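Fimbrin (PDB 1RT8) binds and crosslinks actin filaments, and takes part in cell polarity, cytokinesis, mating and spore formation in fission yeast. Local coordinates at residues A[290-294]-A[386-390]; A[306-311]-A[377-383]. All blocks are in the same frame, centred on the assembly; numbering follows the deposited sequence.

Contact 1: residues A[290-294]-A[386-390]; sequences FTLWL and VWQMM
Met390 lays its terminal methyl on the indole of Trp293. CE sits over one face of the five-membered ring, 3.5 Å from Trp293 CG, as a CH-pi contact. The Met390 chain runs extended to the sulfur and then bends (chi3 -78°), which turns the methyl onto the indole. The sulfur stays behind, and Met390 SD is 3.9 Å from Phe290 CE2, an oblique Met-aromatic contact. Trp293 holds CG anti to its own N (chi1 178°), and the far end of its indole reaches helix 379-397. There Met389 CG meets the ring edge in plane, 3.7 Å from Trp293 CH2. This is the packing of helix 282-296 against helix 379-397 within the third calponin-homology domain of the chain. The two short segments cross at 53°, with their axes 11.2 Å apart, a spacing filled by large side chains. Phe290 reaches in beside Val386, with Phe290 CD1 3.8 Å from Val386 CG1. Its CZ touches Trp387 at CE3, 3.9 Å away. All seven touching residues are buried, but the fit is not even. In contrast to the tight Met390 and Trp293 end, Leu294 meets the facing helix more loosely. Its CD1 meets Val386 CG1 tip to tip at 4.1 Å, and its CD2 is 4.3 Å from Met389 SD. Leu294 also touches Ala319 of helix 314-323.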
ATOM      1  N   PHE A 290       0.394 -10.429   6.164  1.00 21.33           N
ATOM      2  CA  PHE A 290       0.701 -10.140   7.562  1.00 21.89           C
ATOM      3  C   PHE A 290       1.494  -8.840   7.661  1.00 22.45           C
ATOM      4  O   PHE A 290       1.328  -8.076   8.620  1.00 23.69           O
ATOM      5  CB  PHE A 290       1.507 -11.289   8.198  1.00 21.58           C
ATOM      6  CG  PHE A 290       0.740 -12.582   8.336  1.00 23.90           C
ATOM      7  CD1 PHE A 290       1.387 -13.746   8.747  1.00 24.73           C
ATOM      8  CD2 PHE A 290      -0.621 -12.639   8.071  1.00 26.49           C
ATOM      9  CE1 PHE A 290       0.692 -14.943   8.892  1.00 25.98           C
ATOM     10  CE2 PHE A 290      -1.332 -13.837   8.212  1.00 27.63           C
ATOM     11  CZ  PHE A 290      -0.673 -14.992   8.625  1.00 26.55           C
ATOM     12  N   THR A 291       2.360  -8.594   6.677  1.00 21.77           N
ATOM     13  CA  THR A 291       3.166  -7.378   6.648  1.00 21.77           C
ATOM     14  C   THR A 291       2.242  -6.171   6.548  1.00 23.25           C
ATOM     15  O   THR A 291       2.419  -5.193   7.264  1.00 21.84           O
ATOM     16  CB  THR A 291       4.135  -7.350   5.440  1.00 21.51           C
ATOM     17  OG1 THR A 291       5.193  -8.289   5.658  1.00 23.69           O
ATOM     18  CG2 THR A 291       4.734  -5.952   5.257  1.00 18.44           C
ATOM     19  N   LEU A 292       1.259  -6.246   5.658  1.00 22.45           N
ATOM     20  CA  LEU A 292       0.314  -5.150   5.495  1.00 24.56           C
ATOM     21  C   LEU A 292      -0.452  -4.972   6.800  1.00 25.27           C
ATOM     22  O   LEU A 292      -0.622  -3.855   7.281  1.00 25.94           O
ATOM     23  CB  LEU A 292      -0.667  -5.451   4.357  1.00 26.59           C
ATOM     24  CG  LEU A 292      -0.131  -5.419   2.920  1.00 26.51           C
ATOM     25  CD1 LEU A 292      -1.120  -6.105   1.989  1.00 26.48           C
ATOM     26  CD2 LEU A 292       0.100  -3.968   2.487  1.00 26.34           C
ATOM     27  N   TRP A 293      -0.897  -6.077   7.385  1.00 25.95           N
ATOM     28  CA  TRP A 293      -1.650  -6.002   8.632  1.00 27.41           C
ATOM     29  C   TRP A 293      -0.844  -5.355   9.764  1.00 27.35           C
ATOM     30  O   TRP A 293      -1.267  -4.356  10.348  1.00 25.47           O
ATOM     31  CB  TRP A 293      -2.117  -7.395   9.060  1.00 27.52           C
ATOM     32  CG  TRP A 293      -2.848  -7.373  10.366  1.00 29.65           C
ATOM     33  CD1 TRP A 293      -4.029  -6.747  10.629  1.00 31.52           C
ATOM     34  CD2 TRP A 293      -2.423  -7.965  11.600  1.00 29.33           C
ATOM     35  NE1 TRP A 293      -4.367  -6.906  11.954  1.00 33.45           N
ATOM     36  CE2 TRP A 293      -3.398  -7.651  12.573  1.00 29.81           C
ATOM     37  CE3 TRP A 293      -1.311  -8.727  11.978  1.00 27.92           C
ATOM     38  CZ2 TRP A 293      -3.299  -8.072  13.901  1.00 30.63           C
ATOM     39  CZ3 TRP A 293      -1.209  -9.149  13.305  1.00 30.45           C
ATOM     40  CH2 TRP A 293      -2.199  -8.817  14.250  1.00 31.24           C
ATOM     41  N   LEU A 294       0.314  -5.921  10.082  1.00 26.20           N
ATOM     42  CA  LEU A 294       1.139  -5.354  11.145  1.00 26.00           C
ATOM     43  C   LEU A 294       1.467  -3.880  10.876  1.00 25.78           C
ATOM     44  O   LEU A 294       1.422  -3.063  11.791  1.00 24.67           O
ATOM     45  CB  LEU A 294       2.436  -6.158  11.305  1.00 22.40           C
ATOM     46  CG  LEU A 294       2.282  -7.524  11.982  1.00 22.95           C
ATOM     47  CD1 LEU A 294       3.556  -8.349  11.789  1.00 22.44           C
ATOM     48  CD2 LEU A 294       1.984  -7.333  13.463  1.00 20.31           C
ATOM     49  N   VAL A 386       2.601 -14.858  14.151  1.00 22.10           N
ATOM     50  CA  VAL A 386       1.843 -13.687  13.723  1.00 24.73           C
ATOM     51  C   VAL A 386       0.398 -14.099  13.441  1.00 24.76           C
ATOM     52  O   VAL A 386      -0.533 -13.375  13.799  1.00 27.78           O
ATOM     53  CB  VAL A 386       2.459 -13.014  12.480  1.00 23.36           C
ATOM     54  CG1 VAL A 386       1.569 -11.875  12.007  1.00 23.67           C
ATOM     55  CG2 VAL A 386       3.849 -12.482  12.813  1.00 21.50           C
ATOM     56  N   TRP A 387       0.207 -15.263  12.823  1.00 24.04           N
ATOM     57  CA  TRP A 387      -1.144 -15.737  12.539  1.00 24.09           C
ATOM     58  C   TRP A 387      -1.961 -15.826  13.822  1.00 24.70           C
ATOM     59  O   TRP A 387      -3.106 -15.381  13.861  1.00 24.89           O
ATOM     60  CB  TRP A 387      -1.126 -17.107  11.860  1.00 23.25           C
ATOM     61  CG  TRP A 387      -2.487 -17.735  11.795  1.00 23.12           C
ATOM     62  CD1 TRP A 387      -2.868 -18.925  12.345  1.00 24.63           C
ATOM     63  CD2 TRP A 387      -3.661 -17.187  11.173  1.00 24.41           C
ATOM     64  NE1 TRP A 387      -4.208 -19.155  12.106  1.00 26.87           N
ATOM     65  CE2 TRP A 387      -4.716 -18.102  11.388  1.00 26.10           C
ATOM     66  CE3 TRP A 387      -3.921 -16.013  10.453  1.00 24.83           C
ATOM     67  CZ2 TRP A 387      -6.015 -17.880  10.910  1.00 26.09           C
ATOM     68  CZ3 TRP A 387      -5.219 -15.792   9.973  1.00 27.26           C
ATOM     69  CH2 TRP A 387      -6.244 -16.719  10.205  1.00 24.89           C
ATOM     70  N   GLN A 388      -1.385 -16.402  14.872  1.00 25.47           N
ATOM     71  CA  GLN A 388      -2.109 -16.510  16.136  1.00 25.25           C
ATOM     72  C   GLN A 388      -2.522 -15.126  16.623  1.00 26.43           C
ATOM     73  O   GLN A 388      -3.608 -14.957  17.178  1.00 27.27           O
ATOM     74  CB  GLN A 388      -1.248 -17.190  17.197  1.00 25.08           C
ATOM     75  CG  GLN A 388      -1.085 -18.662  16.963  1.00 23.93           C
ATOM     76  CD  GLN A 388      -2.387 -19.413  17.110  1.00 26.35           C
ATOM     77  OE1 GLN A 388      -2.689 -20.303  16.313  1.00 28.70           O
ATOM     78  NE2 GLN A 388      -3.168 -19.067  18.135  1.00 23.34           N
ATOM     79  N   MET A 389      -1.649 -14.143  16.425  1.00 24.19           N
ATOM     80  CA  MET A 389      -1.955 -12.776  16.834  1.00 26.33           C
ATOM     81  C   MET A 389      -3.130 -12.244  16.008  1.00 26.64           C
ATOM     82  O   MET A 389      -4.072 -11.662  16.550  1.00 25.01           O
ATOM     83  CB  MET A 389      -0.734 -11.868  16.646  1.00 25.62           C
ATOM     84  CG  MET A 389      -0.884 -10.501  17.286  1.00 27.60           C
ATOM     85  SD  MET A 389       0.484  -9.377  16.916  1.00 33.34           S
ATOM     86  CE  MET A 389       1.534  -9.604  18.345  1.00 31.32           C
ATOM     87  N   MET A 390      -3.075 -12.442  14.694  1.00 24.52           N
ATOM     88  CA  MET A 390      -4.157 -11.986  13.830  1.00 25.77           C
ATOM     89  C   MET A 390      -5.448 -12.732  14.158  1.00 26.21           C
ATOM     90  O   MET A 390      -6.514 -12.130  14.245  1.00 27.83           O
ATOM     91  CB  MET A 390      -3.816 -12.219  12.351  1.00 26.04           C
ATOM     92  CG  MET A 390      -5.006 -12.028  11.404  1.00 25.29           C
ATOM     93  SD  MET A 390      -4.589 -12.160   9.628  1.00 30.10           S
ATOM     94  CE  MET A 390      -3.870 -10.569   9.327  1.00 26.28           C
TER

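Contact 2: residues A[306-311]-A[377-383]; sequences FFNNLR and GSRTLTL
A Schellman motif at Gly377, just after helix 371-375, and the N-terminal turn of helix 379-397 form one side of this contact, and the short, weakly bonded helix 306-309 with the turn after it forms the other. The Phe307 ring is sandwiched: the edge of Phe306, at CD2, points at the centre of one face, and Arg379 covers the opposite face. The Arg379 guanidinium stacks on the ring with planes at 28°, and its CZ is 4.0 Å from the Phe307 ring centroid, a cation-pi contact. Arg379 CG adds a CH-pi contact on the same face. The guanidinium makes a salt bridge through NH2 to Glu284 of helix 282-296, which probably helps to hold it over the ring. Leu383 CG approaches the Phe307 ring at its edge, 4.0 Å from CE2. Replacing Phe307 with an alanine would probably leave the Arg379 guanidinium without its stacking surface and open a gap beside Phe306 and Leu383. Phe306 turns inward, and its CE2 is 3.6 Å from Thr382 CG2 and touches Leu383 CD2. All of this lies within the third calponin-homology domain. Ser378 is the N-cap of helix 379-397, and its OG accepts from Leu381 N at 3.1 Å. Ser378 O accepts from Thr382 N and, at a very short 2.5 Å, from Thr382 OG1. That hydroxyl lies beside the backbone N (chi1 -64°), which leaves Thr382 CG2 facing Phe306 and Leu310. In the turn after helix 306-309, Arg311 NE donates to Phe307 O at 3.2 Å, in the carbonyl plane and on a lone pair. Gly377 N lies over a face of the Arg311 guanidinium, and Gly377 CA is 3.5 Å from Arg311 NE. A water donates to Gly377 O at 2.7 Å and only weakly to Phe307 O.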
ATOM      1  N   PHE A 306       9.501  -9.293   6.014  1.00 24.57           N
ATOM      2  CA  PHE A 306       8.855 -10.048   7.086  1.00 25.74           C
ATOM      3  C   PHE A 306       9.734 -11.089   7.784  1.00 26.21           C
ATOM      4  O   PHE A 306       9.699 -11.219   9.008  1.00 25.81           O
ATOM      5  CB  PHE A 306       7.601 -10.739   6.529  1.00 22.75           C
ATOM      6  CG  PHE A 306       6.808 -11.525   7.555  1.00 23.49           C
ATOM      7  CD1 PHE A 306       5.805 -10.913   8.300  1.00 24.78           C
ATOM      8  CD2 PHE A 306       7.034 -12.894   7.742  1.00 21.19           C
ATOM      9  CE1 PHE A 306       5.035 -11.652   9.209  1.00 21.54           C
ATOM     10  CE2 PHE A 306       6.276 -13.635   8.642  1.00 21.83           C
ATOM     11  CZ  PHE A 306       5.272 -13.012   9.376  1.00 22.12           C
ATOM     12  N   PHE A 307      10.510 -11.836   7.012  1.00 25.57           N
ATOM     13  CA  PHE A 307      11.337 -12.880   7.593  1.00 25.68           C
ATOM     14  C   PHE A 307      12.638 -12.440   8.249  1.00 27.36           C
ATOM     15  O   PHE A 307      13.435 -13.279   8.669  1.00 28.52           O
ATOM     16  CB  PHE A 307      11.591 -13.968   6.549  1.00 25.39           C
ATOM     17  CG  PHE A 307      10.341 -14.682   6.122  1.00 26.33           C
ATOM     18  CD1 PHE A 307       9.796 -14.468   4.867  1.00 24.71           C
ATOM     19  CD2 PHE A 307       9.671 -15.520   7.012  1.00 23.99           C
ATOM     20  CE1 PHE A 307       8.598 -15.077   4.504  1.00 28.04           C
ATOM     21  CE2 PHE A 307       8.480 -16.125   6.657  1.00 24.65           C
ATOM     22  CZ  PHE A 307       7.942 -15.903   5.403  1.00 25.54           C
ATOM     23  N   ASN A 308      12.854 -11.132   8.343  1.00 27.10           N
ATOM     24  CA  ASN A 308      14.042 -10.612   9.005  1.00 26.80           C
ATOM     25  C   ASN A 308      13.704  -9.468   9.956  1.00 25.31           C
ATOM     26  O   ASN A 308      14.351  -9.309  10.990  1.00 25.81           O
ATOM     27  CB  ASN A 308      15.093 -10.136   7.993  1.00 26.05           C
ATOM     28  CG  ASN A 308      15.860 -11.291   7.360  1.00 31.21           C
ATOM     29  OD1 ASN A 308      16.573 -12.036   8.047  1.00 30.61           O
ATOM     30  ND2 ASN A 308      15.710 -11.454   6.043  1.00 27.28           N
ATOM     31  N   ASN A 309      12.679  -8.695   9.627  1.00 22.82           N
ATOM     32  CA  ASN A 309      12.300  -7.553  10.455  1.00 22.52           C
ATOM     33  C   ASN A 309      11.673  -7.858  11.823  1.00 21.41           C
ATOM     34  O   ASN A 309      11.494  -6.941  12.626  1.00 22.33           O
ATOM     35  CB  ASN A 309      11.350  -6.628   9.681  1.00 23.32           C
ATOM     36  CG  ASN A 309      11.956  -6.094   8.388  1.00 26.92           C
ATOM     37  OD1 ASN A 309      13.174  -6.148   8.172  1.00 30.01           O
ATOM     38  ND2 ASN A 309      11.103  -5.557   7.525  1.00 20.65           N
ATOM     39  N   LEU A 310      11.333  -9.116  12.099  1.00 21.19           N
ATOM     40  CA  LEU A 310      10.724  -9.467  13.389  1.00 20.76           C
ATOM     41  C   LEU A 310      11.696 -10.208  14.302  1.00 22.71           C
ATOM     42  O   LEU A 310      11.333 -10.591  15.423  1.00 20.84           O
ATOM     43  CB  LEU A 310       9.497 -10.369  13.193  1.00 19.72           C
ATOM     44  CG  LEU A 310       8.430  -9.923  12.189  1.00 24.00           C
ATOM     45  CD1 LEU A 310       7.194 -10.810  12.305  1.00 22.52           C
ATOM     46  CD2 LEU A 310       8.066  -8.501  12.467  1.00 24.98           C
ATOM     47  N   ARG A 311      12.919 -10.420  13.822  1.00 20.86           N
ATOM     48  CA  ARG A 311      13.912 -11.156  14.596  1.00 22.19           C
ATOM     49  C   ARG A 311      14.344 -10.575  15.945  1.00 22.54           C
ATOM     50  O   ARG A 311      14.673 -11.330  16.851  1.00 23.78           O
ATOM     51  CB  ARG A 311      15.146 -11.424  13.737  1.00 22.67           C
ATOM     52  CG  ARG A 311      14.876 -12.317  12.532  1.00 25.72           C
ATOM     53  CD  ARG A 311      16.188 -12.722  11.881  1.00 29.89           C
ATOM     54  NE  ARG A 311      15.986 -13.474  10.647  1.00 38.20           N
ATOM     55  CZ  ARG A 311      16.960 -14.108   9.998  1.00 42.67           C
ATOM     56  NH1 ARG A 311      18.198 -14.074  10.474  1.00 42.39           N
ATOM     57  NH2 ARG A 311      16.695 -14.784   8.883  1.00 43.93           N
ATOM     58  N   GLY A 377      14.683 -16.404  12.546  1.00 27.03           N
ATOM     59  CA  GLY A 377      13.925 -16.270  11.311  1.00 26.86           C
ATOM     60  C   GLY A 377      13.170 -17.490  10.796  1.00 27.51           C
ATOM     61  O   GLY A 377      12.992 -17.635   9.582  1.00 30.51           O
ATOM     62  N   SER A 378      12.726 -18.370  11.685  1.00 24.16           N
ATOM     63  CA  SER A 378      11.971 -19.542  11.259  1.00 24.34           C
ATOM     64  C   SER A 378      10.801 -19.062  10.418  1.00 24.77           C
ATOM     65  O   SER A 378       9.986 -18.265  10.873  1.00 26.34           O
ATOM     66  CB  SER A 378      11.438 -20.322  12.467  1.00 22.77           C
ATOM     67  OG  SER A 378      10.512 -21.331  12.072  1.00 22.48           O
ATOM     68  N   ARG A 379      10.713 -19.540   9.186  1.00 24.61           N
ATOM     69  CA  ARG A 379       9.628 -19.114   8.322  1.00 24.50           C
ATOM     70  C   ARG A 379       8.293 -19.585   8.843  1.00 24.18           C
ATOM     71  O   ARG A 379       7.393 -18.788   9.077  1.00 21.34           O
ATOM     72  CB  ARG A 379       9.835 -19.644   6.905  1.00 25.77           C
ATOM     73  CG  ARG A 379      10.775 -18.806   6.091  1.00 30.22           C
ATOM     74  CD  ARG A 379      11.021 -19.404   4.721  1.00 34.51           C
ATOM     75  NE  ARG A 379      11.391 -18.339   3.802  1.00 41.34           N
ATOM     76  CZ  ARG A 379      10.538 -17.737   2.983  1.00 39.91           C
ATOM     77  NH1 ARG A 379       9.271 -18.115   2.949  1.00 41.87           N
ATOM     78  NH2 ARG A 379      10.944 -16.724   2.238  1.00 44.44           N
ATOM     79  N   THR A 380       8.184 -20.895   9.034  1.00 23.63           N
ATOM     80  CA  THR A 380       6.956 -21.509   9.499  1.00 24.23           C
ATOM     81  C   THR A 380       6.529 -21.060  10.886  1.00 23.96           C
ATOM     82  O   THR A 380       5.343 -20.838  11.127  1.00 22.24           O
ATOM     83  CB  THR A 380       7.084 -23.050   9.470  1.00 25.92           C
ATOM     84  OG1 THR A 380       7.194 -23.487   8.110  1.00 28.72           O
ATOM     85  CG2 THR A 380       5.880 -23.715  10.110  1.00 23.93           C
ATOM     86  N   LEU A 381       7.480 -20.925  11.803  1.00 24.15           N
ATOM     87  CA  LEU A 381       7.117 -20.521  13.153  1.00 24.45           C
ATOM     88  C   LEU A 381       6.877 -19.011  13.293  1.00 23.76           C
ATOM     89  O   LEU A 381       6.106 -18.586  14.158  1.00 23.42           O
ATOM     90  CB  LEU A 381       8.172 -21.021  14.149  1.00 24.34           C
ATOM     91  CG  LEU A 381       8.385 -22.547  14.078  1.00 25.07           C
ATOM     92  CD1 LEU A 381       9.405 -22.988  15.127  1.00 23.21           C
ATOM     93  CD2 LEU A 381       7.064 -23.279  14.281  1.00 23.01           C
ATOM     94  N   THR A 382       7.511 -18.198  12.447  1.00 23.14           N
ATOM     95  CA  THR A 382       7.290 -16.754  12.516  1.00 22.57           C
ATOM     96  C   THR A 382       5.885 -16.473  11.968  1.00 22.65           C
ATOM     97  O   THR A 382       5.147 -15.656  12.522  1.00 19.06           O
ATOM     98  CB  THR A 382       8.331 -15.961  11.700  1.00 23.32           C
ATOM     99  OG1 THR A 382       9.635 -16.162  12.260  1.00 23.84           O
ATOM    100  CG2 THR A 382       8.018 -14.466  11.736  1.00 22.71           C
ATOM    101  N   LEU A 383       5.517 -17.165  10.892  1.00 19.10           N
ATOM    102  CA  LEU A 383       4.187 -17.002  10.308  1.00 20.45           C
ATOM    103  C   LEU A 383       3.127 -17.518  11.280  1.00 19.89           C
ATOM    104  O   LEU A 383       2.056 -16.936  11.408  1.00 20.05           O
ATOM    105  CB  LEU A 383       4.080 -17.781   9.000  1.00 19.31           C
ATOM    106  CG  LEU A 383       4.782 -17.251   7.753  1.00 19.85           C
ATOM    107  CD1 LEU A 383       4.809 -18.356   6.711  1.00 22.44           C
ATOM    108  CD2 LEU A 383       4.037 -16.025   7.208  1.00 19.73           C
TER
HETATM  109  O   HOH W   1      14.011 -16.420   7.457  1.00 34.25           O

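In the fold
Both contacts use helix 379-397 and lie in the third calponin-homology domain, within the second actin-binding region. Contact 1 pairs the helix with helix 282-296. Contact 2 pairs its start with the short helix 306-309, which follows helix 282-296 in the chain. Their centres are about 11 Å apart, and they touch. Phe306 packs on both Phe290 and Val386, and Phe290 CE1 is 3.5 Å from Leu383 O. Contact 1 is wholly buried and relies on aromatic, methionine and aliphatic groups. Contact 2 is only partly buried. Its inner side is apolar, while arginines, a helix cap and a bound water occupy its more exposed parts.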